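SOXA (Paracoccus denitrificans, PDB 2C1D) forms, as the diheme subunit of the SoxAX cytochrome complex, a heterodisulfide bond between thiosulfate and a cysteine of the sulfur carrier SoxYZ, starting sulfur oxidation. Local coordinates at residues D67-A72 and S79-H84; A116-T119 and G123-K126; V3-V8 and S45-E50. All blocks are in the same frame, centred on the assembly; numbering follows the deposited sequence.

Contact 1 of 3, residues D67-A72 and S79-H84; sequences DKWNAA and SCASCH. With HEC (heme c), chain I.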
loop_
_atom_site.group_PDB
_atom_site.type_symbol
_atom_site.label_atom_id
_atom_site.label_comp_id
_atom_site.label_asym_id
_atom_site.label_seq_id
_atom_site.Cartn_x
_atom_site.Cartn_y
_atom_site.Cartn_z
ATOM N N ASP A 67 -22.171 5.775 19.386
ATOM C CA ASP A 67 -23.532 6.284 19.205
ATOM C C ASP A 67 -24.325 5.387 18.285
ATOM O O ASP A 67 -25.468 5.057 18.578
ATOM C CB ASP A 67 -23.535 7.740 18.707
ATOM C CG ASP A 67 -22.973 8.711 19.745
ATOM O OD1 ASP A 67 -22.938 8.370 20.947
ATOM O OD2 ASP A 67 -22.515 9.828 19.463
ATOM N N LYS A 68 -23.717 4.937 17.205
ATOM C CA LYS A 68 -24.410 4.085 16.256
ATOM C C LYS A 68 -24.655 2.684 16.845
ATOM O O LYS A 68 -25.668 2.061 16.550
ATOM C CB LYS A 68 -23.653 4.014 14.923
ATOM C CG LYS A 68 -23.587 5.376 14.196
ATOM C CD LYS A 68 -22.586 5.446 13.038
ATOM C CE LYS A 68 -22.839 6.718 12.189
ATOM N NZ LYS A 68 -21.916 6.859 11.014
ATOM N N TRP A 69 -23.758 2.215 17.699
ATOM C CA TRP A 69 -23.914 0.919 18.388
ATOM C C TRP A 69 -25.146 0.947 19.301
ATOM O O TRP A 69 -25.878 -0.038 19.401
ATOM C CB TRP A 69 -22.652 0.614 19.193
ATOM C CG TRP A 69 -22.705 -0.564 20.129
ATOM C CD1 TRP A 69 -23.143 -0.564 21.436
ATOM C CD2 TRP A 69 -22.220 -1.881 19.871
ATOM N NE1 TRP A 69 -23.012 -1.820 21.985
ATOM C CE2 TRP A 69 -22.445 -2.653 21.053
ATOM C CE3 TRP A 69 -21.663 -2.513 18.746
ATOM C CZ2 TRP A 69 -22.129 -4.002 21.136
ATOM C CZ3 TRP A 69 -21.334 -3.865 18.830
ATOM C CH2 TRP A 69 -21.553 -4.592 20.026
ATOM N N ASN A 70 -25.367 2.097 19.939
ATOM C CA ASN A 70 -26.494 2.301 20.846
ATOM C C ASN A 70 -27.779 2.781 20.174
ATOM O O ASN A 70 -28.825 2.825 20.822
ATOM C CB ASN A 70 -26.110 3.273 21.973
ATOM C CG ASN A 70 -25.117 2.672 22.935
ATOM O OD1 ASN A 70 -25.270 1.519 23.370
ATOM N ND2 ASN A 70 -24.084 3.432 23.269
ATOM N N ALA A 71 -27.730 3.128 18.891
ATOM C CA ALA A 71 -28.898 3.697 18.223
ATOM C C ALA A 71 -29.888 2.631 17.751
ATOM O O ALA A 71 -29.519 1.612 17.169
ATOM C CB ALA A 71 -28.471 4.572 17.050
ATOM N N ALA A 72 -31.160 2.903 17.996
ATOM C CA ALA A 72 -32.239 2.039 17.538
ATOM C C ALA A 72 -32.465 2.245 16.048
ATOM O O ALA A 72 -33.489 2.801 15.646
ATOM C CB ALA A 72 -33.525 2.343 18.329
ATOM N N SER A 79 -31.107 -2.249 18.138
ATOM C CA SER A 79 -29.747 -1.727 18.180
ATOM C C SER A 79 -28.719 -2.852 18.406
ATOM O O SER A 79 -29.073 -3.965 18.842
ATOM C CB SER A 79 -29.612 -0.694 19.292
ATOM O OG SER A 79 -29.679 -1.309 20.548
ATOM N N CYS A 80 -27.454 -2.554 18.094
ATOM C CA CYS A 80 -26.363 -3.486 18.389
ATOM C C CYS A 80 -26.446 -3.856 19.857
ATOM O O CYS A 80 -26.432 -5.022 20.231
ATOM C CB CYS A 80 -24.977 -2.873 18.086
ATOM S SG CYS A 80 -24.805 -2.231 16.400
ATOM N N ALA A 81 -26.574 -2.849 20.698
ATOM C CA ALA A 81 -26.547 -3.076 22.130
ATOM C C ALA A 81 -27.706 -3.923 22.632
ATOM O O ALA A 81 -27.572 -4.563 23.666
ATOM C CB ALA A 81 -26.509 -1.760 22.866
ATOM N N SER A 82 -28.845 -3.884 21.937
ATOM C CA SER A 82 -30.040 -4.635 22.344
ATOM C C SER A 82 -29.744 -6.131 22.408
ATOM O O SER A 82 -30.335 -6.829 23.234
ATOM C CB SER A 82 -31.261 -4.322 21.454
ATOM O OG SER A 82 -31.123 -4.769 20.116
ATOM N N CYS A 83 -28.797 -6.600 21.594
ATOM C CA CYS A 83 -28.356 -7.993 21.627
ATOM C C CYS A 83 -26.990 -8.221 22.250
ATOM O O CYS A 83 -26.786 -9.232 22.919
ATOM C CB CYS A 83 -28.361 -8.584 20.234
ATOM S SG CYS A 83 -30.015 -8.704 19.512
ATOM N N HIS A 84 -26.050 -7.305 22.028
ATOM C CA HIS A 84 -24.649 -7.521 22.441
ATOM C C HIS A 84 -24.288 -6.783 23.714
ATOM O O HIS A 84 -23.171 -6.921 24.197
ATOM C CB HIS A 84 -23.700 -7.069 21.347
ATOM C CG HIS A 84 -23.784 -7.883 20.110
ATOM N ND1 HIS A 84 -23.431 -9.214 20.074
ATOM C CD2 HIS A 84 -24.145 -7.551 18.852
ATOM C CE1 HIS A 84 -23.586 -9.670 18.844
ATOM N NE2 HIS A 84 -24.025 -8.681 18.080
HETATM FE FE HEC I . -24.412 -8.972 16.026
HETATM C CHA HEC I . -22.407 -11.828 15.728
HETATM C CHB HEC I . -21.733 -7.043 15.487
HETATM C CHC HEC I . -26.481 -6.296 16.001
HETATM C CHD HEC I . -26.923 -10.931 17.319
HETATM N NA HEC I . -22.447 -9.380 15.698
HETATM C C1A HEC I . -21.815 -10.597 15.623
HETATM C C2A HEC I . -20.426 -10.366 15.359
HETATM C C3A HEC I . -20.245 -9.042 15.291
HETATM C C4A HEC I . -21.520 -8.391 15.476
HETATM C CMA HEC I . -18.932 -8.299 15.018
HETATM C CAA HEC I . -19.374 -11.481 15.198
HETATM C CBA HEC I . -19.121 -12.065 16.574
HETATM C CGA HEC I . -18.265 -13.323 16.567
HETATM O O1A HEC I . -18.196 -14.052 15.552
HETATM O O2A HEC I . -17.662 -13.564 17.648
HETATM N NB HEC I . -24.144 -7.001 15.818
HETATM C C1B HEC I . -22.947 -6.405 15.496
HETATM C C2B HEC I . -23.227 -5.017 15.155
HETATM C C3B HEC I . -24.539 -4.805 15.305
HETATM C C4B HEC I . -25.145 -6.059 15.730
HETATM C CMB HEC I . -22.153 -3.975 14.778
HETATM C CAB HEC I . -25.301 -3.463 15.052
HETATM C CBB HEC I . -25.069 -2.976 13.793
HETATM N NC HEC I . -26.365 -8.684 16.598
HETATM C C1C HEC I . -27.043 -7.500 16.412
HETATM C C2C HEC I . -28.407 -7.709 16.857
HETATM C C3C HEC I . -28.574 -9.030 17.111
HETATM C C4C HEC I . -27.255 -9.637 17.033
HETATM C CMC HEC I . -29.527 -6.662 16.656
HETATM C CAC HEC I . -29.872 -9.773 17.576
HETATM C CBC HEC I . -31.009 -9.631 16.858
HETATM N ND HEC I . -24.610 -11.057 16.454
HETATM C C1D HEC I . -25.792 -11.617 16.933
HETATM C C2D HEC I . -25.662 -13.061 16.940
HETATM C C3D HEC I . -24.264 -13.349 16.421
HETATM C C4D HEC I . -23.681 -12.044 16.157
HETATM C CMD HEC I . -26.694 -14.120 17.369
HETATM C CAD HEC I . -23.603 -14.723 16.221
HETATM C CBD HEC I . -22.926 -15.130 17.493
HETATM C CGD HEC I . -22.129 -16.419 17.307
HETATM O O1D HEC I . -21.968 -17.176 18.311
HETATM O O2D HEC I . -21.651 -16.660 16.176
HETATM O O HOH W 1 -27.505 -0.066 16.415
HETATM O O HOH W 2 -29.963 0.447 22.389
#
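The indole of Trp69 lies under the first turn of the helix that carries the heme attachment. Over one face of its six-membered ring stands Cys80 CB, 3.6 Å from the ring centroid in a CH-pi contact, with the backbone N of Ala81 also over that face of the indole, both offset toward the rim. Cys80 SG sits obliquely to this ring. At the far end of the indole, Trp69 CZ2 meets His84 CB at 3.5 Å; the two ring planes are inclined by 31°. The imidazole in turn has C4B of the heme at its edge. Trp69 CG is anti to the backbone N (chi1 171°), which lays the indole along the 80-84 helix, where Trp69 NE1 donates a hydrogen bond to Gln85 O. The Trp69 carbonyl accepts from Ala81 N (3.2 Å, 151° at the hydrogen), while Ser79 OG caps the helix by accepting from Ser82 N at 3.0 Å. One water accepts from Cys80 N and lies within hydrogen-bonding distance of Lys68 O and Ala71 O. A leucine in place of Trp69 would probably leave Cys80 CB and His84 CB without their flat support and Gln85 O without its indole donor. His84 NE2 binds the heme FE at 2.1 Å. With the thioether from Cys80 SG to heme CAB, this identifies the CXXCH heme-attachment motif of c-type cytochromes, read here as Cys80-Ala-Ser-Cys83-His84.

Contact 2 of 3, residues A116-T119 and G123-K126; sequences ACVT and GLEK. With HEC (heme c), chain I.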
loop_
_atom_site.group_PDB
_atom_site.type_symbol
_atom_site.label_atom_id
_atom_site.label_comp_id
_atom_site.label_asym_id
_atom_site.label_seq_id
_atom_site.Cartn_x
_atom_site.Cartn_y
_atom_site.Cartn_z
ATOM N N ALA A 116 -23.667 -8.942 8.376
ATOM C CA ALA A 116 -24.562 -10.066 8.659
ATOM C C ALA A 116 -25.629 -9.621 9.678
ATOM O O ALA A 116 -26.826 -9.900 9.510
ATOM C CB ALA A 116 -23.799 -11.303 9.139
ATOM N N CYS A 117 -25.219 -8.886 10.707
ATOM C CA CYS A 117 -26.172 -8.432 11.697
ATOM C C CYS A 117 -27.063 -7.338 11.132
ATOM O O CYS A 117 -28.289 -7.388 11.267
ATOM C CB CYS A 117 -25.478 -8.026 12.992
ATOM S SG CYS A 117 -24.898 -9.485 13.935
ATOM N N VAL A 118 -26.450 -6.369 10.463
ATOM C CA VAL A 118 -27.212 -5.291 9.813
ATOM C C VAL A 118 -28.364 -5.834 8.937
ATOM O O VAL A 118 -29.494 -5.355 9.053
ATOM C CB VAL A 118 -26.289 -4.384 8.969
ATOM C CG1 VAL A 118 -27.081 -3.332 8.202
ATOM C CG2 VAL A 118 -25.262 -3.709 9.832
ATOM N N THR A 119 -28.093 -6.818 8.086
ATOM C CA THR A 119 -29.100 -7.303 7.129
ATOM C C THR A 119 -30.055 -8.366 7.696
ATOM O O THR A 119 -31.285 -8.252 7.583
ATOM C CB THR A 119 -28.457 -7.841 5.834
ATOM O OG1 THR A 119 -27.544 -8.906 6.134
ATOM C CG2 THR A 119 -27.607 -6.744 5.140
ATOM N N GLY A 123 -32.850 -5.874 9.700
ATOM C CA GLY A 123 -33.719 -5.660 8.554
ATOM C C GLY A 123 -33.304 -4.520 7.636
ATOM O O GLY A 123 -34.138 -3.920 6.955
ATOM N N LEU A 124 -32.010 -4.209 7.628
ATOM C CA LEU A 124 -31.511 -3.080 6.879
ATOM C C LEU A 124 -30.765 -3.519 5.632
ATOM O O LEU A 124 -30.227 -4.632 5.524
ATOM C CB LEU A 124 -30.627 -2.186 7.755
ATOM C CG LEU A 124 -31.269 -1.522 8.974
ATOM C CD1 LEU A 124 -30.189 -0.910 9.860
ATOM C CD2 LEU A 124 -32.313 -0.458 8.571
ATOM N N GLU A 125 -30.781 -2.613 4.673
ATOM C CA GLU A 125 -29.967 -2.707 3.491
ATOM C C GLU A 125 -28.524 -2.724 3.985
ATOM O O GLU A 125 -28.186 -2.024 4.941
ATOM C CB GLU A 125 -30.256 -1.493 2.589
ATOM C CG GLU A 125 -29.231 -1.216 1.502
ATOM C CD GLU A 125 -29.794 -0.343 0.378
ATOM O OE1 GLU A 125 -30.882 0.271 0.570
ATOM O OE2 GLU A 125 -29.151 -0.274 -0.702
ATOM N N LYS A 126 -27.694 -3.548 3.364
ATOM C CA LYS A 126 -26.300 -3.674 3.804
ATOM C C LYS A 126 -25.590 -2.320 3.782
ATOM O O LYS A 126 -25.840 -1.482 2.898
ATOM C CB LYS A 126 -25.545 -4.736 3.000
ATOM C CG LYS A 126 -24.977 -4.326 1.634
ATOM C CD LYS A 126 -23.924 -5.344 1.108
ATOM C CE LYS A 126 -22.482 -4.737 1.011
ATOM N NZ LYS A 126 -21.370 -5.782 0.933
HETATM FE FE HEC I . -24.412 -8.972 16.026
HETATM C CHA HEC I . -22.407 -11.828 15.728
HETATM C CHB HEC I . -21.733 -7.043 15.487
HETATM C CHC HEC I . -26.481 -6.296 16.001
HETATM C CHD HEC I . -26.923 -10.931 17.319
HETATM N NA HEC I . -22.447 -9.380 15.698
HETATM C C1A HEC I . -21.815 -10.597 15.623
HETATM C C2A HEC I . -20.426 -10.366 15.359
HETATM C C3A HEC I . -20.245 -9.042 15.291
HETATM C C4A HEC I . -21.520 -8.391 15.476
HETATM C CMA HEC I . -18.932 -8.299 15.018
HETATM C CAA HEC I . -19.374 -11.481 15.198
HETATM C CBA HEC I . -19.121 -12.065 16.574
HETATM C CGA HEC I . -18.265 -13.323 16.567
HETATM O O1A HEC I . -18.196 -14.052 15.552
HETATM O O2A HEC I . -17.662 -13.564 17.648
HETATM N NB HEC I . -24.144 -7.001 15.818
HETATM C C1B HEC I . -22.947 -6.405 15.496
HETATM C C2B HEC I . -23.227 -5.017 15.155
HETATM C C3B HEC I . -24.539 -4.805 15.305
HETATM C C4B HEC I . -25.145 -6.059 15.730
HETATM C CMB HEC I . -22.153 -3.975 14.778
HETATM C CAB HEC I . -25.301 -3.463 15.052
HETATM C CBB HEC I . -25.069 -2.976 13.793
HETATM N NC HEC I . -26.365 -8.684 16.598
HETATM C C1C HEC I . -27.043 -7.500 16.412
HETATM C C2C HEC I . -28.407 -7.709 16.857
HETATM C C3C HEC I . -28.574 -9.030 17.111
HETATM C C4C HEC I . -27.255 -9.637 17.033
HETATM C CMC HEC I . -29.527 -6.662 16.656
HETATM C CAC HEC I . -29.872 -9.773 17.576
HETATM C CBC HEC I . -31.009 -9.631 16.858
HETATM N ND HEC I . -24.610 -11.057 16.454
HETATM C C1D HEC I . -25.792 -11.617 16.933
HETATM C C2D HEC I . -25.662 -13.061 16.940
HETATM C C3D HEC I . -24.264 -13.349 16.421
HETATM C C4D HEC I . -23.681 -12.044 16.157
HETATM C CMD HEC I . -26.694 -14.120 17.369
HETATM C CAD HEC I . -23.603 -14.723 16.221
HETATM C CBD HEC I . -22.926 -15.130 17.493
HETATM C CGD HEC I . -22.129 -16.419 17.307
HETATM O O1D HEC I . -21.968 -17.176 18.311
HETATM O O2D HEC I . -21.651 -16.660 16.176
#
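Val118 and Thr119 carry the meeting of this helical turn with the chain that leaves it, and the segment leads up to them from the heme. Cys117, one residue earlier, faces away from the returning chain and binds the heme iron through SG at 2.2 Å, an axial ligand whose counterpart is His84. Val118 then turns to both sides. Its CG2 approaches the heme vinyl-derived carbon CBB at 4.0 Å, whereas CG1, placed anti to the backbone N (chi1 175°), packs against Leu124 CB at 3.8 Å and also approaches Glu125 O. The Val118 and Leu124 side chains cross at about a right angle. The Val118 carbonyl accepts from Leu124 N at 3.1 Å, with 158° at the hydrogen, so Leu124 meets Val118 through both its backbone N-H and its CB. Thr119 follows with CA directed at Leu124 O in a CA-H...O contact of 3.3 Å. Its methyl CG2 lies beside Lys126 CB, 3.6 Å away, the two side chains running the same way, while OG1 turns back to hydrogen-bond Asn115 O within the helix. Gly123, with positive phi (66°), is where the chain departs from helical geometry and begins its return. The contact thus folds the start of the loop against the last turns of helix 110-122, before that loop runs on to helix 132-143.

Contact 3 of 3, residues V3-V8 and S45-E50; sequences VEDGLV and STRDLE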
loop_
_atom_site.group_PDB
_atom_site.type_symbol
_atom_site.label_atom_id
_atom_site.label_comp_id
_atom_site.label_asym_id
_atom_site.label_seq_id
_atom_site.Cartn_x
_atom_site.Cartn_y
_atom_site.Cartn_z
ATOM N N VAL A 3 12.409 4.355 13.189
ATOM C CA VAL A 3 12.896 5.128 14.329
ATOM C C VAL A 3 12.974 4.263 15.604
ATOM O O VAL A 3 12.201 3.328 15.788
ATOM C CB VAL A 3 12.010 6.386 14.562
ATOM C CG1 VAL A 3 10.665 6.020 15.234
ATOM C CG2 VAL A 3 12.755 7.443 15.373
ATOM N N GLU A 4 13.948 4.553 16.454
ATOM C CA GLU A 4 13.975 4.009 17.799
ATOM C C GLU A 4 12.978 4.852 18.612
ATOM O O GLU A 4 13.192 6.055 18.803
ATOM C CB GLU A 4 15.403 4.098 18.363
ATOM C CG GLU A 4 15.592 3.561 19.788
ATOM C CD GLU A 4 15.958 2.084 19.838
ATOM O OE1 GLU A 4 17.167 1.773 20.044
ATOM O OE2 GLU A 4 15.034 1.238 19.694
ATOM N N ASP A 5 11.868 4.229 19.028
ATOM C CA ASP A 5 10.845 4.874 19.886
ATOM C C ASP A 5 9.945 3.802 20.520
ATOM O O ASP A 5 10.004 2.631 20.151
ATOM C CB ASP A 5 10.014 5.886 19.079
ATOM C CG ASP A 5 9.405 7.005 19.931
ATOM O OD1 ASP A 5 9.313 6.901 21.171
ATOM O OD2 ASP A 5 8.952 8.045 19.420
ATOM N N GLY A 6 9.155 4.190 21.517
ATOM C CA GLY A 6 8.193 3.294 22.138
ATOM C C GLY A 6 6.835 3.964 22.254
ATOM O O GLY A 6 6.758 5.180 22.420
ATOM N N LEU A 7 5.771 3.169 22.157
ATOM C CA LEU A 7 4.407 3.682 22.167
ATOM C C LEU A 7 3.604 3.140 23.353
ATOM O O LEU A 7 3.335 1.943 23.458
ATOM C CB LEU A 7 3.695 3.368 20.831
ATOM C CG LEU A 7 2.215 3.752 20.712
ATOM C CD1 LEU A 7 1.961 5.212 21.110
ATOM C CD2 LEU A 7 1.712 3.493 19.285
ATOM N N VAL A 8 3.210 4.056 24.229
ATOM C CA VAL A 8 2.363 3.781 25.373
ATOM C C VAL A 8 1.300 4.864 25.301
ATOM O O VAL A 8 1.601 6.049 25.382
ATOM C CB VAL A 8 3.152 3.873 26.697
ATOM C CG1 VAL A 8 2.265 3.543 27.875
ATOM C CG2 VAL A 8 4.340 2.909 26.675
ATOM N N SER A 45 5.857 14.302 15.003
ATOM C CA SER A 45 4.602 15.012 15.223
ATOM C C SER A 45 3.407 14.086 14.901
ATOM O O SER A 45 2.373 14.143 15.567
ATOM C CB SER A 45 4.546 16.340 14.451
ATOM O OG SER A 45 3.770 16.254 13.261
ATOM N N THR A 46 3.557 13.206 13.912
ATOM C CA THR A 46 2.474 12.271 13.589
ATOM C C THR A 46 2.424 11.132 14.637
ATOM O O THR A 46 1.349 10.732 15.069
ATOM C CB THR A 46 2.673 11.702 12.190
ATOM O OG1 THR A 46 2.677 12.768 11.233
ATOM C CG2 THR A 46 1.496 10.810 11.802
ATOM N N ARG A 47 3.592 10.641 15.049
ATOM C CA ARG A 47 3.687 9.602 16.079
ATOM C C ARG A 47 3.003 10.084 17.359
ATOM O O ARG A 47 2.305 9.323 18.017
ATOM C CB ARG A 47 5.153 9.233 16.364
ATOM C CG ARG A 47 5.815 8.428 15.248
ATOM C CD ARG A 47 7.026 7.603 15.654
ATOM N NE ARG A 47 7.955 8.327 16.524
ATOM C CZ ARG A 47 8.887 9.199 16.099
ATOM N NH1 ARG A 47 9.011 9.512 14.810
ATOM N NH2 ARG A 47 9.702 9.775 16.984
ATOM N N ASP A 48 3.178 11.372 17.671
ATOM C CA ASP A 48 2.608 11.944 18.897
ATOM C C ASP A 48 1.079 11.910 18.881
ATOM O O ASP A 48 0.458 11.783 19.930
ATOM C CB ASP A 48 3.129 13.380 19.136
ATOM C CG ASP A 48 4.541 13.401 19.747
ATOM O OD1 ASP A 48 5.102 14.504 20.040
ATOM O OD2 ASP A 48 5.191 12.376 20.014
ATOM N N LEU A 49 0.476 12.004 17.696
ATOM C CA LEU A 49 -0.987 11.950 17.597
ATOM C C LEU A 49 -1.599 10.632 18.063
ATOM O O LEU A 49 -2.769 10.582 18.383
ATOM C CB LEU A 49 -1.437 12.217 16.178
ATOM C CG LEU A 49 -1.072 13.616 15.700
ATOM C CD1 LEU A 49 -1.473 13.731 14.271
ATOM C CD2 LEU A 49 -1.760 14.673 16.564
ATOM N N GLU A 50 -0.819 9.568 18.095
ATOM C CA GLU A 50 -1.350 8.270 18.527
ATOM C C GLU A 50 -1.069 8.005 20.008
ATOM O O GLU A 50 -1.616 7.041 20.575
ATOM C CB GLU A 50 -0.769 7.157 17.654
ATOM C CG GLU A 50 -1.470 5.832 17.809
ATOM C CD GLU A 50 -1.150 4.832 16.704
ATOM O OE1 GLU A 50 -1.291 3.619 16.975
ATOM O OE2 GLU A 50 -0.777 5.233 15.571
#
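The N-terminal arm, just ahead of edge strand 7-9 of a three-stranded antiparallel sheet, is joined here to the short helix 44-48 by a salt bridge to the buried Arg47. Arg47 presents the side of its guanidinium bearing NE and NH2, and both nitrogens grip the single oxygen Asp5 OD2, each at 3.1 Å. The angles at the hydrogens are 147° for NE and 145° for NH2. The oxygen lies close to the guanidinium plane, but the carboxylate is turned 75° against it, so this is no coplanar two-oxygen pairing: the nitrogens reach the anti side of OD2 from opposite faces of the carboxylate. The other oxygen, Asp5 OD1, accepts from Gly6 N at 2.7 Å and makes a salt bridge with Arg51. Val3 comes from the opposite direction to the arginine and sets CG1 over the centre of one guanidinium face, 3.7 Å from Arg47 CZ. A bend in the arginine chain at chi3 helps set the group with its face to Val3 and its NE/NH2 edge to Asp5, and NH1, donating to Arg42 O, fixes it further. Farther along, Leu7 CD2 touches Glu50 OE1 at 3.8 Å, the side chains crossing nearly at right angles. Trp39 packs against Asp5, Leu7 and Glu50, while Glu50 OE2 is held by Arg263 and Val262 N near the C terminus. Arg47 and Arg51, one at each carboxylate oxygen, would favour the ionised form of Asp5, despite Asp48 nearby.

Read from the N terminus, the three contacts follow in series, none nested in or crossing another. Contact 3 closes the widest loop, bringing the first residues back to helix 44-48 across an excursion of 36 residues that includes the other two strands of the sheet. Contact 1 comes next and closes the short connection from helix 59-70 to helix 80-84, six residues lying between its segments. Contact 2 is the tightest, turning the end of helix 110-122 onto the loop that follows. Contacts 1 and 2, centres about 13 Å apart, share one heme and supply its two axial ligands; contact 3 joins the N-terminal arm to helix 44-48, on the opposite side of the chain's centre from contact 2.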